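Local coordinates for protein putative glutathione S-transferase (Corynebacterium glutamicum, PDB 3M1G) that probably acts as a glutathione transferase of the ECM4-like subfamily, at residues R229-I241 and H328-E340. Residues are numbered along the deposited sequence; the frame is centred on the assembly and turned at random. Where two conformers were deposited one is given.
Sequences RLSTRRYLMGDHI and HGREKLGGSPFAE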
loop_
_atom_site.group_PDB
_atom_site.type_symbol
_atom_site.label_atom_id
_atom_site.label_comp_id
_atom_site.label_asym_id
_atom_site.label_seq_id
_atom_site.Cartn_x
_atom_site.Cartn_y
_atom_site.Cartn_z
ATOM N N ARG A 229 20.870 -8.823 5.833
ATOM C CA ARG A 229 21.861 -9.569 5.077
ATOM C C ARG A 229 22.467 -8.718 3.938
ATOM O O ARG A 229 23.671 -8.780 3.650
ATOM C CB ARG A 229 21.230 -10.844 4.493
ATOM C CG ARG A 229 22.228 -11.789 3.879
ATOM C CD ARG A 229 21.604 -13.053 3.363
ATOM N NE ARG A 229 22.588 -13.818 2.608
ATOM C CZ ARG A 229 23.436 -14.702 3.126
ATOM N NH1 ARG A 229 23.415 -15.000 4.417
ATOM N NH2 ARG A 229 24.301 -15.307 2.323
ATOM N N LEU A 230 21.618 -7.957 3.274
ATOM C CA LEU A 230 22.005 -7.143 2.120
ATOM C C LEU A 230 22.568 -5.775 2.524
ATOM O O LEU A 230 22.922 -4.982 1.662
ATOM C CB LEU A 230 20.804 -6.980 1.172
ATOM C CG LEU A 230 20.373 -8.243 0.419
ATOM C CD1 LEU A 230 18.992 -8.078 -0.228
ATOM C CD2 LEU A 230 21.429 -8.603 -0.626
ATOM N N SER A 231 22.706 -5.516 3.820
ATOM C CA SER A 231 23.418 -4.317 4.241
ATOM C C SER A 231 24.938 -4.462 4.079
ATOM O O SER A 231 25.628 -3.453 3.939
ATOM C CB SER A 231 23.078 -3.941 5.701
ATOM O OG SER A 231 23.703 -4.884 6.568
ATOM N N THR A 232 25.465 -5.686 4.101
ATOM C CA THR A 232 26.908 -5.881 3.969
ATOM C C THR A 232 27.359 -6.676 2.722
ATOM O O THR A 232 28.533 -6.885 2.535
ATOM C CB THR A 232 27.474 -6.577 5.204
ATOM O OG1 THR A 232 26.868 -7.869 5.342
ATOM C CG2 THR A 232 27.267 -5.718 6.496
ATOM N N ARG A 233 26.423 -7.124 1.898
ATOM C CA ARG A 233 26.699 -7.908 0.708
ATOM C C ARG A 233 25.952 -7.207 -0.427
ATOM O O ARG A 233 24.794 -6.803 -0.238
ATOM C CB ARG A 233 26.096 -9.298 0.860
ATOM C CG ARG A 233 26.689 -10.173 1.966
ATOM C CD ARG A 233 25.809 -11.405 2.174
ATOM N NE ARG A 233 26.304 -12.270 3.251
ATOM C CZ ARG A 233 26.179 -11.997 4.544
ATOM N NH1 ARG A 233 25.573 -10.887 4.987
ATOM N NH2 ARG A 233 26.654 -12.846 5.406
ATOM N N ARG A 234 26.560 -7.100 -1.603
ATOM C CA ARG A 234 25.844 -6.475 -2.705
ATOM C C ARG A 234 24.598 -7.281 -3.146
ATOM O O ARG A 234 23.513 -6.713 -3.323
ATOM C CB ARG A 234 26.768 -6.231 -3.905
ATOM C CG ARG A 234 26.000 -5.594 -5.026
ATOM C CD ARG A 234 26.704 -4.565 -5.704
ATOM N NE ARG A 234 25.982 -4.029 -6.853
ATOM C CZ ARG A 234 26.608 -3.376 -7.826
ATOM N NH1 ARG A 234 27.936 -3.241 -7.785
ATOM N NH2 ARG A 234 25.950 -2.926 -8.870
ATOM N N TYR A 235 24.768 -8.595 -3.305
ATOM C CA TYR A 235 23.689 -9.509 -3.650
ATOM C C TYR A 235 23.632 -10.577 -2.562
ATOM O O TYR A 235 24.460 -10.574 -1.659
ATOM C CB TYR A 235 23.945 -10.118 -5.028
ATOM C CG TYR A 235 24.158 -9.076 -6.113
ATOM C CD1 TYR A 235 23.112 -8.302 -6.581
ATOM C CD2 TYR A 235 25.415 -8.841 -6.635
ATOM C CE1 TYR A 235 23.299 -7.335 -7.566
ATOM C CE2 TYR A 235 25.628 -7.880 -7.616
ATOM C CZ TYR A 235 24.570 -7.148 -8.088
ATOM O OH TYR A 235 24.783 -6.199 -9.045
ATOM N N LEU A 236 22.682 -11.504 -2.650
ATOM C CA LEU A 236 22.439 -12.450 -1.534
ATOM C C LEU A 236 23.662 -13.256 -1.140
ATOM O O LEU A 236 23.852 -13.520 0.052
ATOM C CB LEU A 236 21.313 -13.403 -1.850
ATOM C CG LEU A 236 19.910 -12.764 -1.802
ATOM C CD1 LEU A 236 18.896 -13.712 -2.433
ATOM C CD2 LEU A 236 19.529 -12.356 -0.345
HETATM N N MSE A 237 24.452 -13.675 -2.141
HETATM C CA MSE A 237 25.630 -14.482 -1.906
HETATM C C MSE A 237 26.932 -13.707 -2.173
HETATM O O MSE A 237 27.944 -14.307 -2.533
HETATM C CB MSE A 237 25.591 -15.737 -2.779
HETATM C CG MSE A 237 24.291 -16.530 -2.699
HETATM SE SE MSE A 237 23.825 -17.067 -0.868
HETATM C CE MSE A 237 25.363 -18.048 -0.469
ATOM N N GLY A 238 26.915 -12.393 -2.027
ATOM C CA GLY A 238 28.154 -11.617 -2.088
ATOM C C GLY A 238 28.250 -10.684 -3.285
ATOM O O GLY A 238 27.311 -9.971 -3.599
ATOM N N ASP A 239 29.382 -10.735 -3.977
ATOM C CA ASP A 239 29.708 -9.696 -4.950
ATOM C C ASP A 239 28.954 -9.793 -6.273
ATOM O O ASP A 239 28.871 -8.796 -6.972
ATOM C CB ASP A 239 31.210 -9.721 -5.260
ATOM C CG ASP A 239 32.053 -9.130 -4.141
ATOM O OD1 ASP A 239 31.489 -8.450 -3.260
ATOM O OD2 ASP A 239 33.274 -9.343 -4.170
ATOM N N HIS A 240 28.481 -10.987 -6.634
ATOM C CA HIS A 240 27.845 -11.210 -7.932
ATOM C C HIS A 240 26.474 -11.888 -7.836
ATOM O O HIS A 240 26.183 -12.593 -6.875
ATOM C CB HIS A 240 28.784 -12.020 -8.878
ATOM C CG HIS A 240 30.167 -11.441 -8.989
ATOM N ND1 HIS A 240 30.383 -10.124 -9.336
ATOM C CD2 HIS A 240 31.398 -11.980 -8.765
ATOM C CE1 HIS A 240 31.692 -9.875 -9.324
ATOM N NE2 HIS A 240 32.326 -10.975 -8.956
ATOM N N ILE A 241 25.667 -11.690 -8.873
ATOM C CA ILE A 241 24.342 -12.284 -8.976
ATOM C C ILE A 241 24.447 -13.816 -9.064
ATOM O O ILE A 241 25.332 -14.356 -9.748
ATOM C CB ILE A 241 23.577 -11.739 -10.201
ATOM C CG1 ILE A 241 23.280 -10.259 -9.976
ATOM C CG2 ILE A 241 22.275 -12.581 -10.499
ATOM C CD1 ILE A 241 22.767 -9.476 -11.188
ATOM N N HIS A 328 20.676 3.373 -7.908
ATOM C CA HIS A 328 20.434 2.479 -6.780
ATOM C C HIS A 328 21.435 2.602 -5.629
ATOM O O HIS A 328 21.188 2.088 -4.549
ATOM C CB HIS A 328 20.354 1.036 -7.277
ATOM C CG HIS A 328 21.545 0.594 -8.068
ATOM N ND1 HIS A 328 22.769 0.368 -7.491
ATOM C CD2 HIS A 328 21.689 0.315 -9.385
ATOM C CE1 HIS A 328 23.632 0.013 -8.431
ATOM N NE2 HIS A 328 23.000 -0.015 -9.592
ATOM N N GLY A 329 22.573 3.234 -5.857
ATOM C CA GLY A 329 23.594 3.357 -4.819
ATOM C C GLY A 329 24.316 2.097 -4.300
ATOM O O GLY A 329 25.065 2.175 -3.334
ATOM N N ARG A 330 24.143 0.950 -4.937
ATOM C CA ARG A 330 24.710 -0.298 -4.429
ATOM C C ARG A 330 26.197 -0.541 -4.788
ATOM O O ARG A 330 26.818 -1.461 -4.234
ATOM C CB ARG A 330 23.842 -1.487 -4.891
ATOM C CG ARG A 330 22.383 -1.378 -4.391
ATOM C CD ARG A 330 22.275 -1.669 -2.909
ATOM N NE ARG A 330 22.468 -3.110 -2.629
ATOM C CZ ARG A 330 22.528 -3.621 -1.405
ATOM N NH1 ARG A 330 22.398 -2.822 -0.344
ATOM N NH2 ARG A 330 22.719 -4.917 -1.228
ATOM N N GLU A 331 26.750 0.265 -5.703
ATOM C CA GLU A 331 28.188 0.213 -6.055
ATOM C C GLU A 331 29.071 0.444 -4.830
ATOM O O GLU A 331 30.183 -0.040 -4.807
ATOM C CB GLU A 331 28.605 1.266 -7.112
ATOM C CG GLU A 331 27.852 1.168 -8.437
ATOM C CD GLU A 331 26.476 1.931 -8.433
ATOM O OE1 GLU A 331 26.083 2.590 -7.415
ATOM O OE2 GLU A 331 25.789 1.850 -9.483
ATOM N N LYS A 332 28.585 1.162 -3.824
ATOM C CA LYS A 332 29.347 1.364 -2.581
ATOM C C LYS A 332 29.679 0.037 -1.876
ATOM O O LYS A 332 30.623 -0.025 -1.124
ATOM C CB LYS A 332 28.580 2.274 -1.604
ATOM C CG LYS A 332 27.422 1.533 -0.951
ATOM C CD LYS A 332 26.517 2.338 -0.014
ATOM C CE LYS A 332 25.588 1.318 0.732
ATOM N NZ LYS A 332 24.197 1.836 0.942
ATOM N N LEU A 333 28.898 -1.017 -2.100
ATOM C CA LEU A 333 29.219 -2.346 -1.541
ATOM C C LEU A 333 30.221 -3.156 -2.379
ATOM O O LEU A 333 30.499 -4.288 -2.044
ATOM C CB LEU A 333 27.944 -3.160 -1.298
ATOM C CG LEU A 333 27.042 -2.597 -0.163
ATOM C CD1 LEU A 333 25.742 -3.308 -0.125
ATOM C CD2 LEU A 333 27.722 -2.754 1.195
ATOM N N GLY A 334 30.757 -2.577 -3.444
ATOM C CA GLY A 334 31.696 -3.268 -4.316
ATOM C C GLY A 334 30.974 -4.246 -5.233
ATOM O O GLY A 334 29.749 -4.194 -5.400
ATOM N N GLY A 335 31.739 -5.146 -5.822
ATOM C CA GLY A 335 31.182 -6.186 -6.650
ATOM C C GLY A 335 30.598 -5.651 -7.942
ATOM O O GLY A 335 30.893 -4.540 -8.350
ATOM N N SER A 336 29.777 -6.462 -8.597
ATOM C CA SER A 336 29.219 -6.110 -9.897
ATOM C C SER A 336 28.241 -7.205 -10.287
ATOM O O SER A 336 28.358 -8.339 -9.831
ATOM C CB SER A 336 30.326 -5.993 -10.959
ATOM O OG SER A 336 31.042 -7.214 -11.065
ATOM N N PRO A 337 27.255 -6.879 -11.126
ATOM C CA PRO A 337 26.281 -7.931 -11.424
ATOM C C PRO A 337 26.900 -9.271 -11.860
ATOM O O PRO A 337 26.457 -10.347 -11.402
ATOM C CB PRO A 337 25.433 -7.312 -12.545
ATOM C CG PRO A 337 25.545 -5.822 -12.344
ATOM C CD PRO A 337 26.875 -5.572 -11.699
ATOM N N PHE A 338 27.918 -9.199 -12.729
ATOM C CA PHE A 338 28.597 -10.369 -13.236
ATOM C C PHE A 338 30.125 -10.310 -13.012
ATOM O O PHE A 338 30.704 -9.240 -12.864
ATOM C CB PHE A 338 28.307 -10.511 -14.732
ATOM C CG PHE A 338 26.859 -10.408 -15.062
ATOM C CD1 PHE A 338 25.985 -11.377 -14.618
ATOM C CD2 PHE A 338 26.377 -9.337 -15.810
ATOM C CE1 PHE A 338 24.630 -11.297 -14.885
ATOM C CE2 PHE A 338 25.005 -9.231 -16.114
ATOM C CZ PHE A 338 24.128 -10.207 -15.652
ATOM N N ALA A 339 30.760 -11.466 -12.952
ATOM C CA ALA A 339 32.233 -11.519 -12.821
ATOM C C ALA A 339 32.892 -10.869 -14.051
ATOM O O ALA A 339 32.256 -10.667 -15.101
ATOM C CB ALA A 339 32.710 -12.974 -12.651
ATOM N N GLU A 340 34.155 -10.497 -13.890
ATOM C CA GLU A 340 34.898 -9.910 -14.995
ATOM C C GLU A 340 34.986 -10.901 -16.156
ATOM O O GLU A 340 35.105 -12.096 -15.963
ATOM C CB GLU A 340 36.279 -9.425 -14.541
ATOM C CG GLU A 340 36.178 -8.262 -13.587
ATOM C CD GLU A 340 37.454 -7.493 -13.476
ATOM O OE1 GLU A 340 38.465 -7.926 -14.076
ATOM O OE2 GLU A 340 37.429 -6.445 -12.798
HETATM O O HOH W 1 22.365 -4.778 -4.957
HETATM O O HOH W 2 26.636 -13.084 -11.906
#
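H328 opens the contact by setting its CE1 3.8 Å from NH2 of R234, the ring and guanidinium planes 43° apart, while its ND1 takes the backbone N-H of R330. The R330 chain, bent twice, at chi2 and chi3, brings its guanidinium edge-on to the carbonyls of the other loop. R330 NH1 and NH2 both donate to L230 O, R330 NH2 on a lone pair at 2.9 Å; NH2 also reaches R234 O, from above that carbonyl's plane, and a water joins R330 NE to the same oxygen. R330 thus shows how one buried arginine can pin a loop by its main-chain oxygens. L333 lays CD1 3.2 Å above the plane of this guanidinium, offset toward the rim. The R234 side chain runs past R330 in the opposite direction, CG anti to the backbone N (chi1 180°); its guanidinium passes between the backbone of R330-E331 and S336 CA, and NH1 donates almost straight (171°) to G334 O. From S336 onward, backbone bonds dominate: S336 N bonds to D239 O, and S336 O receives H240 ND1 at 2.7 Å, in the imidazole plane. P337 O accepts I241 N and a water shared with I241 O, and P337 CB meets I241 CD1 at 3.7 Å. A339 CA makes a CH-pi contact over the face of the H240 ring. The loop that follows helix 295-305 is thereby fastened to the loop between helices 209-229 and 243-253 of the GST C-terminal domain, beside helix 274-284, whose D282 forms a salt bridge with R234 and whose N275 touches R330.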